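Local coordinates for uncharacterized protein MJ0690 (Methanocaldococcus jannaschii, PDB 3K32) that is of unknown function but is predicted to be a subunit of a tRNA methyltransferase and probably has an ATP-pyrophosphatase-like fold, at residues R147-A150 with S151-I155; G16-S19 with S20-A23; V24-K28 with L29-P33; M139-Y143 with K144-H148. All blocks are in the same frame, centred on the assembly; numbering follows the deposited sequence.

Along the chain the order is contact 2, contact 3, contact 4, contact 1. Contacts 2 and 3 follow each other on helix 17-28, the helix of the beta-alpha-beta unit between strands 8-12 and 32-39, with centres about 12 Å apart. Contacts 4 and 1 share Arg147 and His148 on helix 143-153, with centres about 11 Å apart. Phe154 packs on Leu21 and Leu146 on Asp18; the centre of contact 2 lies about 10 Å from that of contact 1 and about 11 Å from that of contact 4. Contacts 1, 3 and 4 touch the second subunit, whereas contact 2 carries part of a motif that in PP-loop relatives binds nucleotide phosphates, as it probably does here.

Contact 1: R147-A150 with S151-I155; sequences RHLA and SEFFI
Ser151 reaches back along helix 143-153 with both its amide and its hydroxyl, to the carbonyls of Arg147 and His148. The backbone bonds span four residues: Ser151 N to Arg147 O at 3.3 Å, Phe153 N to Leu149 O at 3.0 Å and Phe154 N to Ala150 O at 2.8 Å. The last of these closes the helix, since Phe154 is the first residue to leave helical backbone angles and opens strand 154-159.

The side-chain hydrogen bond runs from Ser151 OG to His148 O at 3.1 Å. A chi1 of 70° sets the hydroxyl between its own backbone N and carbonyl carbon, and it meets the acceptor 38° out of the carbonyl plane. With an alanine here, His148 O would probably lose its hydroxyl donor and keep a weaker hold, such as the weak bond from Glu152 N.

Apolar packing lies on another flank. Leu149 CD2 stands 4.4 Å from Phe153 CE2, while Leu149 O lies in the plane of the Phe153 ring, at its edge. Phe153 CB sits 3.8 Å above the plane of the Phe154 ring, over its centre. The carbonyls are engaged within the helix, which is consistent with a buried flank of Leu149, Phe153 and Phe154 packing on Leu21 of helix 17-28 and on Tyr31 and Leu29 of the second subunit, while the polar Ser151 and Glu152 stay partly exposed.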
loop_
_atom_site.group_PDB
_atom_site.type_symbol
_atom_site.label_atom_id
_atom_site.label_comp_id
_atom_site.label_asym_id
_atom_site.label_seq_id
_atom_site.Cartn_x
_atom_site.Cartn_y
_atom_site.Cartn_z
ATOM N N ARG B 147 0.218 3.630 12.943
ATOM C CA ARG B 147 0.489 3.820 14.360
ATOM C C ARG B 147 -0.079 2.614 15.106
ATOM O O ARG B 147 0.579 2.038 15.969
ATOM C CB ARG B 147 -0.125 5.117 14.877
ATOM C CG ARG B 147 0.467 5.586 16.184
ATOM C CD ARG B 147 -0.568 6.216 17.108
ATOM N NE ARG B 147 -1.108 7.478 16.609
ATOM C CZ ARG B 147 -2.383 7.670 16.277
ATOM N NH1 ARG B 147 -3.261 6.678 16.379
ATOM N NH2 ARG B 147 -2.782 8.858 15.843
ATOM N N HIS B 148 -1.289 2.205 14.733
ATOM C CA HIS B 148 -1.934 1.067 15.380
ATOM C C HIS B 148 -1.213 -0.247 15.142
ATOM O O HIS B 148 -1.082 -1.057 16.057
ATOM C CB HIS B 148 -3.394 0.930 14.944
ATOM C CG HIS B 148 -3.972 -0.430 15.201
ATOM N ND1 HIS B 148 -4.005 -1.413 14.237
ATOM C CD2 HIS B 148 -4.528 -0.968 16.311
ATOM C CE1 HIS B 148 -4.571 -2.499 14.738
ATOM N NE2 HIS B 148 -4.898 -2.257 15.995
ATOM N N LEU B 149 -0.770 -0.465 13.905
ATOM C CA LEU B 149 -0.082 -1.701 13.548
ATOM C C LEU B 149 1.264 -1.840 14.259
ATOM O O LEU B 149 1.614 -2.918 14.747
ATOM C CB LEU B 149 0.097 -1.799 12.029
ATOM C CG LEU B 149 -1.141 -2.163 11.192
ATOM C CD1 LEU B 149 -0.919 -1.844 9.726
ATOM C CD2 LEU B 149 -1.535 -3.621 11.357
ATOM N N ALA B 150 2.018 -0.744 14.304
ATOM C CA ALA B 150 3.297 -0.712 15.007
ATOM C C ALA B 150 3.141 -1.145 16.472
ATOM O O ALA B 150 3.901 -1.973 16.980
ATOM C CB ALA B 150 3.915 0.690 14.925
ATOM N N SER B 151 2.143 -0.590 17.149
ATOM C CA SER B 151 1.972 -0.907 18.549
ATOM C C SER B 151 1.433 -2.333 18.746
ATOM O O SER B 151 1.561 -2.909 19.824
ATOM C CB SER B 151 1.099 0.142 19.240
ATOM O OG SER B 151 -0.246 0.044 18.813
ATOM N N GLU B 152 0.847 -2.913 17.706
ATOM C CA GLU B 152 0.394 -4.295 17.815
ATOM C C GLU B 152 1.513 -5.311 17.609
ATOM O O GLU B 152 1.514 -6.370 18.228
ATOM C CB GLU B 152 -0.759 -4.575 16.864
ATOM C CG GLU B 152 -2.086 -4.643 17.566
ATOM C CD GLU B 152 -2.858 -5.881 17.184
ATOM O OE1 GLU B 152 -2.569 -6.961 17.740
ATOM O OE2 GLU B 152 -3.749 -5.778 16.318
ATOM N N PHE B 153 2.472 -4.985 16.750
ATOM C CA PHE B 153 3.574 -5.906 16.477
ATOM C C PHE B 153 4.782 -5.687 17.383
ATOM O O PHE B 153 5.465 -6.638 17.758
ATOM C CB PHE B 153 4.014 -5.810 15.014
ATOM C CG PHE B 153 3.174 -6.618 14.073
ATOM C CD1 PHE B 153 3.523 -7.908 13.756
ATOM C CD2 PHE B 153 2.036 -6.083 13.506
ATOM C CE1 PHE B 153 2.753 -8.647 12.886
ATOM C CE2 PHE B 153 1.260 -6.817 12.641
ATOM C CZ PHE B 153 1.617 -8.098 12.327
ATOM N N PHE B 154 5.047 -4.438 17.741
ATOM C CA PHE B 154 6.328 -4.122 18.356
ATOM C C PHE B 154 6.264 -3.575 19.766
ATOM O O PHE B 154 5.318 -2.888 20.152
ATOM C CB PHE B 154 7.119 -3.160 17.473
ATOM C CG PHE B 154 7.267 -3.623 16.045
ATOM C CD1 PHE B 154 7.975 -4.774 15.745
ATOM C CD2 PHE B 154 6.721 -2.884 15.000
ATOM C CE1 PHE B 154 8.110 -5.197 14.425
ATOM C CE2 PHE B 154 6.863 -3.292 13.673
ATOM C CZ PHE B 154 7.553 -4.453 13.382
ATOM N N ILE B 155 7.289 -3.907 20.540
ATOM C CA ILE B 155 7.563 -3.184 21.762
ATOM C C ILE B 155 8.338 -1.936 21.367
ATOM O O ILE B 155 9.306 -2.008 20.589
ATOM C CB ILE B 155 8.377 -4.028 22.733
ATOM C CG1 ILE B 155 7.652 -5.347 22.980
ATOM C CG2 ILE B 155 8.536 -3.294 24.061
ATOM C CD1 ILE B 155 6.343 -5.158 23.688
#

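Contact 2: G16-S19 with S20-A23; sequences GKDS and SLSA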
loop_
_atom_site.group_PDB
_atom_site.type_symbol
_atom_site.label_atom_id
_atom_site.label_comp_id
_atom_site.label_asym_id
_atom_site.label_seq_id
_atom_site.Cartn_x
_atom_site.Cartn_y
_atom_site.Cartn_z
ATOM N N GLY B 16 13.382 2.097 11.465
ATOM C CA GLY B 16 12.192 2.651 12.115
ATOM C C GLY B 16 11.019 1.661 12.142
ATOM O O GLY B 16 11.020 0.650 11.427
ATOM N N LYS B 17 10.012 1.937 12.959
ATOM C CA LYS B 17 8.898 0.998 13.115
ATOM C C LYS B 17 8.116 0.783 11.815
ATOM O O LYS B 17 7.663 -0.320 11.528
ATOM C CB LYS B 17 7.969 1.410 14.258
ATOM C CG LYS B 17 7.349 2.787 14.127
ATOM C CD LYS B 17 6.710 3.218 15.441
ATOM C CE LYS B 17 5.831 4.473 15.273
ATOM N NZ LYS B 17 4.692 4.266 14.302
ATOM N N ASP B 18 7.991 1.826 11.014
ATOM C CA ASP B 18 7.349 1.670 9.719
ATOM C C ASP B 18 8.130 0.746 8.792
ATOM O O ASP B 18 7.628 -0.284 8.347
ATOM C CB ASP B 18 7.129 3.039 9.072
ATOM C CG ASP B 18 6.076 3.853 9.803
ATOM O OD1 ASP B 18 5.020 3.278 10.167
ATOM O OD2 ASP B 18 6.318 5.056 10.033
ATOM N N SER B 19 9.358 1.135 8.492
ATOM C CA SER B 19 10.259 0.305 7.716
ATOM C C SER B 19 10.183 -1.152 8.176
ATOM O O SER B 19 10.187 -2.069 7.370
ATOM C CB SER B 19 11.692 0.834 7.859
ATOM O OG SER B 19 12.574 0.190 6.956
ATOM N N SER B 20 10.122 -1.352 9.483
ATOM C CA SER B 20 10.034 -2.684 10.058
ATOM C C SER B 20 8.708 -3.351 9.690
ATOM O O SER B 20 8.676 -4.520 9.374
ATOM C CB SER B 20 10.184 -2.611 11.575
ATOM O OG SER B 20 11.428 -2.044 11.928
ATOM N N LEU B 21 7.620 -2.589 9.725
ATOM C CA LEU B 21 6.331 -3.079 9.266
ATOM C C LEU B 21 6.405 -3.534 7.815
ATOM O O LEU B 21 5.788 -4.548 7.451
ATOM C CB LEU B 21 5.231 -2.021 9.424
ATOM C CG LEU B 21 4.714 -1.758 10.837
ATOM C CD1 LEU B 21 3.559 -0.763 10.807
ATOM C CD2 LEU B 21 4.304 -3.059 11.516
ATOM N N SER B 22 7.149 -2.807 6.977
ATOM C CA SER B 22 7.236 -3.242 5.583
ATOM C C SER B 22 7.893 -4.621 5.505
ATOM O O SER B 22 7.394 -5.509 4.821
ATOM C CB SER B 22 7.925 -2.215 4.664
ATOM O OG SER B 22 9.312 -2.113 4.918
ATOM N N ALA B 23 9.005 -4.786 6.219
ATOM C CA ALA B 23 9.692 -6.075 6.299
ATOM C C ALA B 23 8.688 -7.157 6.665
ATOM O O ALA B 23 8.471 -8.101 5.910
ATOM C CB ALA B 23 10.802 -6.026 7.347
#
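Ser20 and Ser22 both fold their hydroxyls back onto carbonyls of the preceding turn, but through different first torsions. In Ser20, OG stands anti to its own carbonyl carbon (chi1 -60°) and reaches Gly16 O at 2.8 Å. In Ser22, OG lies between the backbone N and the carbonyl carbon (chi1 70°) and meets Ser19 O at 2.6 Å.

Each acceptor is gripped twice. Gly16 O, at the N-cap residue, also takes Ser20 N at 2.9 Å; this amide approaches almost in line with the carbonyl, while the hydroxyl comes from 44° out of its plane. Ser19 O likewise receives Ala23 N at 3.2 Å. Between these two, Leu21 N bonds to Lys17 O at 2.9 Å, and the side chain of Leu21 follows, its CG 3.4 Å from the same oxygen.

The turn carries the Ser-Gly-Gly-x-Asp-Ser signature of the PP-loop ATP pyrophosphatases of the HUP class, in which the loop and the start of the helix hold the phosphates of ATP. Ser19 OG is bonded to Ser14 N of that loop. A glycerol, probably from the crystallisation liquor, hydrogen-bonds to Ser19 N and Asp18 OD2. The Ser20 and Ser22 hydroxyls are engaged with backbone carbonyls, whereas Ser19 N offers a donor at the helix N-terminus, which together with the family motif is consistent with a site for an anionic ligand.

Contact 3: V24-K28 with L29-P33; sequences VILKK and LGYNP
Tyr31 and Gly30 bond back into the last turn of helix 17-28, closing it with a Schellman motif before the chain enters strand 32-39 of the beta-alpha-beta unit. The two defining bonds are Tyr31 N to Leu26 O at 3.2 Å and Gly30 N to Lys27 O at 3.1 Å. Gly30 has a positive phi of 98°, at which a side chain would be jammed against the preceding carbonyl oxygen.

The tight part lies on the buried flank. Ile25 and Leu29 run side by side in the same direction, with Ile25 CG2 4.1 Å from Leu29 CD1; Leu29 CG also rests 3.4 Å from Ile25 O, whose carbonyl accepts Leu29 N. Ile25 and Leu29 also pack on Leu29 and Leu149 of the second subunit, respectively, so this flank belongs to the dimer interface. Leu26 CD1 approaches Tyr31 CD2 at 4.3 Å and faces the parallel sheet through Val9 and Val11.

The solvent side is sparser. Lys27 is exposed, and with CG anti to its backbone N (chi1 176°) its chain leads off from the turn, leaving CB to touch Pro33 CG at 4.0 Å. The Lys28 chain leads away toward Phe153 and Lys28 of the second subunit. Back on the buried flank, Leu26 O accepts Tyr31 N and also lies in the plane of the Tyr31 ring, at its edge, 3.4 Å from CD2.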
loop_
_atom_site.group_PDB
_atom_site.type_symbol
_atom_site.label_atom_id
_atom_site.label_comp_id
_atom_site.label_asym_id
_atom_site.label_seq_id
_atom_site.Cartn_x
_atom_site.Cartn_y
_atom_site.Cartn_z
ATOM N N VAL B 24 8.079 -6.977 7.835
ATOM C CA VAL B 24 7.124 -7.907 8.405
ATOM C C VAL B 24 6.002 -8.265 7.444
ATOM O O VAL B 24 5.610 -9.403 7.320
ATOM C CB VAL B 24 6.508 -7.311 9.686
ATOM C CG1 VAL B 24 5.379 -8.200 10.194
ATOM C CG2 VAL B 24 7.581 -7.133 10.741
ATOM N N ILE B 25 5.482 -7.279 6.750
ATOM C CA ILE B 25 4.438 -7.572 5.799
ATOM C C ILE B 25 4.958 -8.446 4.665
ATOM O O ILE B 25 4.346 -9.463 4.334
ATOM C CB ILE B 25 3.801 -6.290 5.284
ATOM C CG1 ILE B 25 3.078 -5.613 6.449
ATOM C CG2 ILE B 25 2.855 -6.586 4.120
ATOM C CD1 ILE B 25 2.574 -4.221 6.125
ATOM N N LEU B 26 6.095 -8.065 4.080
ATOM C CA LEU B 26 6.669 -8.859 2.998
ATOM C C LEU B 26 6.795 -10.312 3.461
ATOM O O LEU B 26 6.418 -11.249 2.733
ATOM C CB LEU B 26 8.028 -8.299 2.583
ATOM C CG LEU B 26 8.124 -7.325 1.381
ATOM C CD1 LEU B 26 6.772 -6.953 0.737
ATOM C CD2 LEU B 26 8.928 -6.073 1.729
ATOM N N LYS B 27 7.298 -10.494 4.690
ATOM C CA LYS B 27 7.470 -11.827 5.238
ATOM C C LYS B 27 6.135 -12.558 5.405
ATOM O O LYS B 27 6.050 -13.753 5.156
ATOM C CB LYS B 27 8.240 -11.809 6.552
ATOM C CG LYS B 27 8.343 -13.182 7.169
ATOM C CD LYS B 27 9.429 -13.265 8.230
ATOM C CE LYS B 27 9.510 -14.668 8.842
ATOM N NZ LYS B 27 9.532 -15.746 7.796
ATOM N N LYS B 28 5.098 -11.826 5.811
ATOM C CA LYS B 28 3.755 -12.381 5.911
ATOM C C LYS B 28 3.298 -12.924 4.569
ATOM O O LYS B 28 2.631 -13.947 4.507
ATOM C CB LYS B 28 2.759 -11.316 6.381
ATOM C CG LYS B 28 3.034 -10.746 7.772
ATOM C CD LYS B 28 3.032 -11.827 8.802
ATOM C CE LYS B 28 2.793 -11.262 10.198
ATOM N NZ LYS B 28 2.616 -12.362 11.211
ATOM N N LEU B 29 3.658 -12.233 3.492
ATOM C CA LEU B 29 3.209 -12.628 2.158
ATOM C C LEU B 29 4.020 -13.763 1.527
ATOM O O LEU B 29 3.764 -14.164 0.388
ATOM C CB LEU B 29 3.178 -11.417 1.227
ATOM C CG LEU B 29 2.283 -10.285 1.737
ATOM C CD1 LEU B 29 2.440 -9.041 0.880
ATOM C CD2 LEU B 29 0.819 -10.711 1.809
ATOM N N GLY B 30 5.001 -14.278 2.256
ATOM C CA GLY B 30 5.776 -15.394 1.749
ATOM C C GLY B 30 7.113 -15.053 1.118
ATOM O O GLY B 30 7.766 -15.925 0.572
ATOM N N TYR B 31 7.536 -13.796 1.201
ATOM C CA TYR B 31 8.825 -13.409 0.632
ATOM C C TYR B 31 9.956 -13.609 1.607
ATOM O O TYR B 31 9.780 -13.463 2.814
ATOM C CB TYR B 31 8.843 -11.941 0.259
ATOM C CG TYR B 31 7.956 -11.556 -0.892
ATOM C CD1 TYR B 31 8.381 -11.704 -2.186
ATOM C CD2 TYR B 31 6.709 -10.992 -0.675
ATOM C CE1 TYR B 31 7.588 -11.336 -3.230
ATOM C CE2 TYR B 31 5.908 -10.626 -1.718
ATOM C CZ TYR B 31 6.353 -10.794 -2.999
ATOM O OH TYR B 31 5.562 -10.426 -4.067
ATOM N N ASN B 32 11.137 -13.902 1.080
ATOM C CA ASN B 32 12.327 -13.833 1.904
ATOM C C ASN B 32 12.950 -12.436 1.824
ATOM O O ASN B 32 13.593 -12.092 0.828
ATOM C CB ASN B 32 13.325 -14.889 1.481
ATOM C CG ASN B 32 14.383 -15.105 2.517
ATOM O OD1 ASN B 32 14.228 -14.683 3.663
ATOM N ND2 ASN B 32 15.470 -15.763 2.131
ATOM N N PRO B 33 12.735 -11.613 2.861
ATOM C CA PRO B 33 13.194 -10.223 2.853
ATOM C C PRO B 33 14.679 -10.100 3.174
ATOM O O PRO B 33 15.146 -10.602 4.192
ATOM C CB PRO B 33 12.380 -9.571 3.984
ATOM C CG PRO B 33 11.360 -10.577 4.384
ATOM C CD PRO B 33 11.986 -11.910 4.085
#

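Contact 4: M139-Y143 with K144-H148; sequences MGFGY and KTLRH
Phe141 and Thr145 meet at the rim of the aromatic ring: Thr145 CG2 lies in the ring plane, 4.0 Å from Phe141 CD2. A second flat pair is formed by Tyr143 and Arg147. Here NH2 of Arg147 comes to the edge of the tyrosine ring, 3.8 Å from Tyr143 CE1, and the ring and guanidinium planes stand 82° apart, so the charged group is neither stacked on the ring nor placed over its face. One face of the guanidinium has Lys144 CA beneath it, offset toward the rim. The bends of Arg147 at chi2 and chi3 turn the group back toward Tyr143.

These contacts mark the passage from the loop after strand 133-135, at one edge of the parallel sheet within this chain, a sheet consistent with the HUP class, into the first turn of helix 143-153. Leu146 N donates to Gly142 O at 2.9 Å in a nearly straight bond (171°), and Arg147 N donates to Tyr143 O, also at 2.9 Å. The amide of Tyr143 is held by Asp112 OD2.

Leu146 turns inward, its CD2 3.7 Å from Phe141 O, and its CG packs on Asp18 OD1 of helix 17-28. Cutting this side chain back to an alanine is likely to open a gap between the Phe141 backbone and Asp18. In the same turn a water bridges Gly142 N, from which it accepts at 2.9 Å, and Thr145 OG1 at 2.8 Å; that same OG1 is hydrogen-bonded to Gln133 NE2 of the second subunit.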
loop_
_atom_site.group_PDB
_atom_site.type_symbol
_atom_site.label_atom_id
_atom_site.label_comp_id
_atom_site.label_asym_id
_atom_site.label_seq_id
_atom_site.Cartn_x
_atom_site.Cartn_y
_atom_site.Cartn_z
HETATM N N MSE B 139 2.121 1.745 1.117
HETATM C CA MSE B 139 1.489 2.798 0.316
HETATM C C MSE B 139 -0.008 2.906 0.592
HETATM O O MSE B 139 -0.565 3.995 0.556
HETATM C CB MSE B 139 1.756 2.617 -1.194
HETATM C CG MSE B 139 1.422 3.853 -2.007
HETATM SE SE MSE B 139 2.370 5.490 -1.440
HETATM C CE MSE B 139 4.157 4.813 -1.529
ATOM N N GLY B 140 -0.658 1.776 0.860
ATOM C CA GLY B 140 -2.086 1.795 1.125
ATOM C C GLY B 140 -2.510 2.075 2.562
ATOM O O GLY B 140 -3.695 2.049 2.860
ATOM N N PHE B 141 -1.549 2.348 3.442
ATOM C CA PHE B 141 -1.811 2.513 4.877
ATOM C C PHE B 141 -1.505 3.915 5.369
ATOM O O PHE B 141 -0.441 4.456 5.117
ATOM C CB PHE B 141 -0.998 1.504 5.684
ATOM C CG PHE B 141 -1.275 0.092 5.307
ATOM C CD1 PHE B 141 -0.745 -0.445 4.145
ATOM C CD2 PHE B 141 -2.090 -0.699 6.090
ATOM C CE1 PHE B 141 -1.018 -1.762 3.782
ATOM C CE2 PHE B 141 -2.375 -2.008 5.729
ATOM C CZ PHE B 141 -1.838 -2.538 4.576
ATOM N N GLY B 142 -2.450 4.509 6.073
ATOM C CA GLY B 142 -2.262 5.862 6.547
ATOM C C GLY B 142 -1.679 5.954 7.940
ATOM O O GLY B 142 -1.671 4.977 8.708
ATOM N N TYR B 143 -1.199 7.154 8.257
ATOM C CA TYR B 143 -0.658 7.475 9.569
ATOM C C TYR B 143 -1.302 6.692 10.714
ATOM O O TYR B 143 -0.631 5.910 11.391
ATOM C CB TYR B 143 -0.791 8.967 9.840
ATOM C CG TYR B 143 -0.036 9.406 11.066
ATOM C CD1 TYR B 143 -0.669 9.501 12.309
ATOM C CD2 TYR B 143 1.316 9.715 10.984
ATOM C CE1 TYR B 143 0.030 9.893 13.433
ATOM C CE2 TYR B 143 2.014 10.113 12.089
ATOM C CZ TYR B 143 1.377 10.196 13.312
ATOM O OH TYR B 143 2.107 10.593 14.407
ATOM N N LYS B 144 -2.593 6.907 10.941
ATOM C CA LYS B 144 -3.253 6.277 12.081
ATOM C C LYS B 144 -3.213 4.750 12.003
ATOM O O LYS B 144 -2.938 4.090 12.987
ATOM C CB LYS B 144 -4.686 6.789 12.257
ATOM C CG LYS B 144 -4.767 8.209 12.786
ATOM C CD LYS B 144 -5.154 9.184 11.685
ATOM C CE LYS B 144 -6.655 9.158 11.414
ATOM N NZ LYS B 144 -7.419 9.784 12.528
ATOM N N THR B 145 -3.463 4.190 10.830
ATOM C CA THR B 145 -3.418 2.741 10.685
ATOM C C THR B 145 -2.035 2.150 11.024
ATOM O O THR B 145 -1.933 1.115 11.696
ATOM C CB THR B 145 -3.856 2.307 9.277
ATOM O OG1 THR B 145 -5.117 2.911 8.975
ATOM C CG2 THR B 145 -3.992 0.805 9.217
ATOM N N LEU B 146 -0.985 2.815 10.550
ATOM C CA LEU B 146 0.394 2.434 10.837
ATOM C C LEU B 146 0.723 2.571 12.313
ATOM O O LEU B 146 1.447 1.738 12.876
ATOM C CB LEU B 146 1.375 3.293 10.033
ATOM C CG LEU B 146 1.943 2.841 8.679
ATOM C CD1 LEU B 146 1.100 1.786 7.984
ATOM C CD2 LEU B 146 2.175 4.043 7.757
ATOM N N ARG B 147 0.218 3.630 12.943
ATOM C CA ARG B 147 0.489 3.820 14.360
ATOM C C ARG B 147 -0.079 2.614 15.106
ATOM O O ARG B 147 0.579 2.038 15.969
ATOM C CB ARG B 147 -0.125 5.117 14.877
ATOM C CG ARG B 147 0.467 5.586 16.184
ATOM C CD ARG B 147 -0.568 6.216 17.108
ATOM N NE ARG B 147 -1.108 7.478 16.609
ATOM C CZ ARG B 147 -2.383 7.670 16.277
ATOM N NH1 ARG B 147 -3.261 6.678 16.379
ATOM N NH2 ARG B 147 -2.782 8.858 15.843
ATOM N N HIS B 148 -1.289 2.205 14.733
ATOM C CA HIS B 148 -1.934 1.067 15.380
ATOM C C HIS B 148 -1.213 -0.247 15.142
ATOM O O HIS B 148 -1.082 -1.057 16.057
ATOM C CB HIS B 148 -3.394 0.930 14.944
ATOM C CG HIS B 148 -3.972 -0.430 15.201
ATOM N ND1 HIS B 148 -4.005 -1.413 14.237
ATOM C CD2 HIS B 148 -4.528 -0.968 16.311
ATOM C CE1 HIS B 148 -4.571 -2.499 14.738
ATOM N NE2 HIS B 148 -4.898 -2.257 15.995
HETATM O O HOH W 1 -5.072 3.340 6.205
#